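Local coordinates for protein transcriptional regulator nlh2 (PDB 4G3V) that probably regulates sigma54-dependent transcription, its GAF domain serving as the regulatory module of the activator, at residues Y23-S28 with M158-R163. Sequence-based numbering, arbitrary orientation. Where two conformers were deposited one is given.
Sequences YTFEES and MFFKLR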
loop_
_atom_site.group_PDB
_atom_site.type_symbol
_atom_site.label_atom_id
_atom_site.label_comp_id
_atom_site.label_asym_id
_atom_site.label_seq_id
_atom_site.Cartn_x
_atom_site.Cartn_y
_atom_site.Cartn_z
ATOM N N TYR A 23 -2.820 11.932 15.238
ATOM C CA TYR A 23 -3.188 13.249 14.737
ATOM C C TYR A 23 -4.678 13.270 14.430
ATOM O O TYR A 23 -5.283 12.205 14.239
ATOM C CB TYR A 23 -2.357 13.587 13.488
ATOM C CG TYR A 23 -0.872 13.508 13.740
ATOM C CD1 TYR A 23 -0.217 14.487 14.495
ATOM C CD2 TYR A 23 -0.125 12.441 13.261
ATOM C CE1 TYR A 23 1.128 14.402 14.749
ATOM C CE2 TYR A 23 1.219 12.348 13.520
ATOM C CZ TYR A 23 1.844 13.334 14.260
ATOM O OH TYR A 23 3.196 13.249 14.514
ATOM N N THR A 24 -5.287 14.458 14.403
ATOM C CA THR A 24 -6.718 14.530 14.110
ATOM C C THR A 24 -6.923 14.047 12.685
ATOM O O THR A 24 -5.968 13.955 11.910
ATOM C CB THR A 24 -7.306 15.945 14.233
ATOM O OG1 THR A 24 -6.763 16.779 13.201
ATOM C CG2 THR A 24 -7.026 16.547 15.617
ATOM N N PHE A 25 -8.169 13.752 12.343
ATOM C CA PHE A 25 -8.493 13.222 11.023
ATOM C C PHE A 25 -7.995 14.191 9.950
ATOM O O PHE A 25 -7.254 13.810 9.045
ATOM C CB PHE A 25 -10.003 13.006 10.895
ATOM C CG PHE A 25 -10.421 12.390 9.592
ATOM C CD1 PHE A 25 -10.169 11.056 9.323
ATOM C CD2 PHE A 25 -11.080 13.146 8.636
ATOM C CE1 PHE A 25 -10.568 10.490 8.116
ATOM C CE2 PHE A 25 -11.478 12.586 7.436
ATOM C CZ PHE A 25 -11.224 11.255 7.176
ATOM N N GLU A 26 -8.373 15.454 10.081
ATOM C CA GLU A 26 -8.016 16.460 9.093
ATOM C C GLU A 26 -6.509 16.734 9.044
ATOM O O GLU A 26 -5.952 16.875 7.963
ATOM C CB GLU A 26 -8.797 17.754 9.345
ATOM C CG GLU A 26 -10.304 17.598 9.177
ATOM C CD GLU A 26 -11.020 17.082 10.430
ATOM O OE1 GLU A 26 -10.351 16.665 11.422
ATOM O OE2 GLU A 26 -12.278 17.114 10.417
ATOM N N GLU A 27 -5.849 16.815 10.200
ATOM C CA GLU A 27 -4.398 17.034 10.223
ATOM C C GLU A 27 -3.681 15.862 9.546
ATOM O O GLU A 27 -2.685 16.061 8.853
ATOM C CB GLU A 27 -3.862 17.204 11.654
ATOM C CG GLU A 27 -4.345 18.481 12.393
ATOM C CD GLU A 27 -3.644 19.776 11.954
ATOM O OE1 GLU A 27 -3.693 20.754 12.727
ATOM O OE2 GLU A 27 -3.059 19.834 10.848
ATOM N N SER A 28 -4.192 14.645 9.749
ATOM C CA SER A 28 -3.592 13.443 9.156
ATOM C C SER A 28 -3.638 13.513 7.626
ATOM O O SER A 28 -2.631 13.276 6.949
ATOM C CB SER A 28 -4.315 12.177 9.644
ATOM O OG SER A 28 -4.159 12.003 11.057
ATOM N N MET A 158 -7.854 2.292 4.747
ATOM C CA MET A 158 -7.614 1.720 6.068
ATOM C C MET A 158 -7.828 2.796 7.129
ATOM O O MET A 158 -8.442 2.557 8.161
ATOM C CB MET A 158 -6.186 1.182 6.188
ATOM C CG MET A 158 -5.841 0.006 5.278
ATOM S SD MET A 158 -6.663 -1.532 5.699
ATOM C CE MET A 158 -6.152 -1.786 7.391
ATOM N N PHE A 159 -7.309 3.990 6.850
ATOM C CA PHE A 159 -7.417 5.108 7.786
ATOM C C PHE A 159 -8.879 5.503 8.016
ATOM O O PHE A 159 -9.284 5.785 9.155
ATOM C CB PHE A 159 -6.646 6.314 7.272
ATOM C CG PHE A 159 -6.574 7.461 8.257
ATOM C CD1 PHE A 159 -5.891 7.323 9.445
ATOM C CD2 PHE A 159 -7.193 8.671 7.981
ATOM C CE1 PHE A 159 -5.821 8.381 10.348
ATOM C CE2 PHE A 159 -7.126 9.727 8.861
ATOM C CZ PHE A 159 -6.438 9.585 10.051
ATOM N N PHE A 160 -9.666 5.544 6.944
ATOM C CA PHE A 160 -11.093 5.858 7.075
ATOM C C PHE A 160 -11.805 4.843 7.990
ATOM O O PHE A 160 -12.676 5.207 8.804
ATOM C CB PHE A 160 -11.790 5.880 5.707
ATOM C CG PHE A 160 -11.530 7.126 4.882
ATOM C CD1 PHE A 160 -10.382 7.890 5.046
ATOM C CD2 PHE A 160 -12.447 7.521 3.918
ATOM C CE1 PHE A 160 -10.159 9.025 4.268
ATOM C CE2 PHE A 160 -12.229 8.644 3.132
ATOM C CZ PHE A 160 -11.088 9.396 3.302
ATOM N N LYS A 161 -11.440 3.573 7.855
ATOM C CA LYS A 161 -11.977 2.517 8.716
ATOM C C LYS A 161 -11.517 2.727 10.165
ATOM O O LYS A 161 -12.307 2.617 11.109
ATOM C CB LYS A 161 -11.515 1.149 8.201
ATOM C CG LYS A 161 -11.997 -0.055 9.020
ATOM C CD LYS A 161 -13.495 -0.258 8.932
ATOM C CE LYS A 161 -13.940 -1.428 9.803
ATOM N NZ LYS A 161 -15.356 -1.780 9.585
ATOM N N LEU A 162 -10.236 3.055 10.328
ATOM C CA LEU A 162 -9.660 3.294 11.642
ATOM C C LEU A 162 -10.429 4.377 12.395
ATOM O O LEU A 162 -10.695 4.251 13.594
ATOM C CB LEU A 162 -8.200 3.706 11.489
ATOM C CG LEU A 162 -7.385 3.893 12.762
ATOM C CD1 LEU A 162 -7.453 2.658 13.632
ATOM C CD2 LEU A 162 -5.948 4.211 12.398
ATOM N N ARG A 163 -10.781 5.436 11.682
ATOM C CA ARG A 163 -11.389 6.607 12.300
ATOM C C ARG A 163 -12.909 6.627 12.164
ATOM O O ARG A 163 -13.550 7.639 12.445
ATOM C CB ARG A 163 -10.772 7.863 11.700
ATOM C CG ARG A 163 -9.260 7.926 11.907
ATOM C CD ARG A 163 -8.905 7.935 13.403
ATOM N NE ARG A 163 -7.487 8.149 13.624
ATOM C CZ ARG A 163 -6.912 9.338 13.763
ATOM N NH1 ARG A 163 -7.631 10.456 13.720
ATOM N NH2 ARG A 163 -5.606 9.405 13.942
#
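The first turn of helix 25-40 meets the last turn of helix 139-162, and the backbones come nearest where the CA atoms of Phe25 and Arg163 stand 7.3 Å apart. Arg163, just past the helical residues, reaches across the gap and grips the carbonyl of Tyr23 end-on: NH2 donates to Tyr23 O at 2.8 Å and NH1 to the same oxygen at 3.0 Å. That oxygen lies in the guanidinium plane, and both nitrogens lie in the carbonyl plane, so the fork fixes the turn of the guanidinium. In Arg163, chi1 (-59°) sets CG near the rim of one face of the Phe159 ring, and the bend at chi2 brings a guanidinium face over Phe159 CE1. A leucine at this position would probably leave Tyr23 O without its two donors and the loop before helix 25-40 less firmly tied. Phe25 slides past Arg163 in the opposite direction; with CG anti to the backbone N (chi1 -177°), its ring meets both Phe159 and Phe160. The Phe25 and Phe159 planes are 5° from parallel, but so offset that contact is confined to the rims, Phe25 CD1 to Phe159 CE2 at 3.4 Å. Phe160 meets Phe25 obliquely, its CE1 3.8 Å from Phe25 CZ. Ser28 CB packs on Phe159 CZ at 3.4 Å, while its OG donates to Thr24 O from above the carbonyl plane. Thr24, the N-cap of helix 25-40, accepts from Glu27 N through OG1 at 3.1 Å. Ile49 of the sheet touches Phe25 and Phe160, whereas Leu19 of helix 4-19 and Met158 of the second subunit pack on Phe159. Phe25, Phe159 and Phe160 form an aromatic cluster joining two helices packed on the antiparallel sheet of the GAF fold.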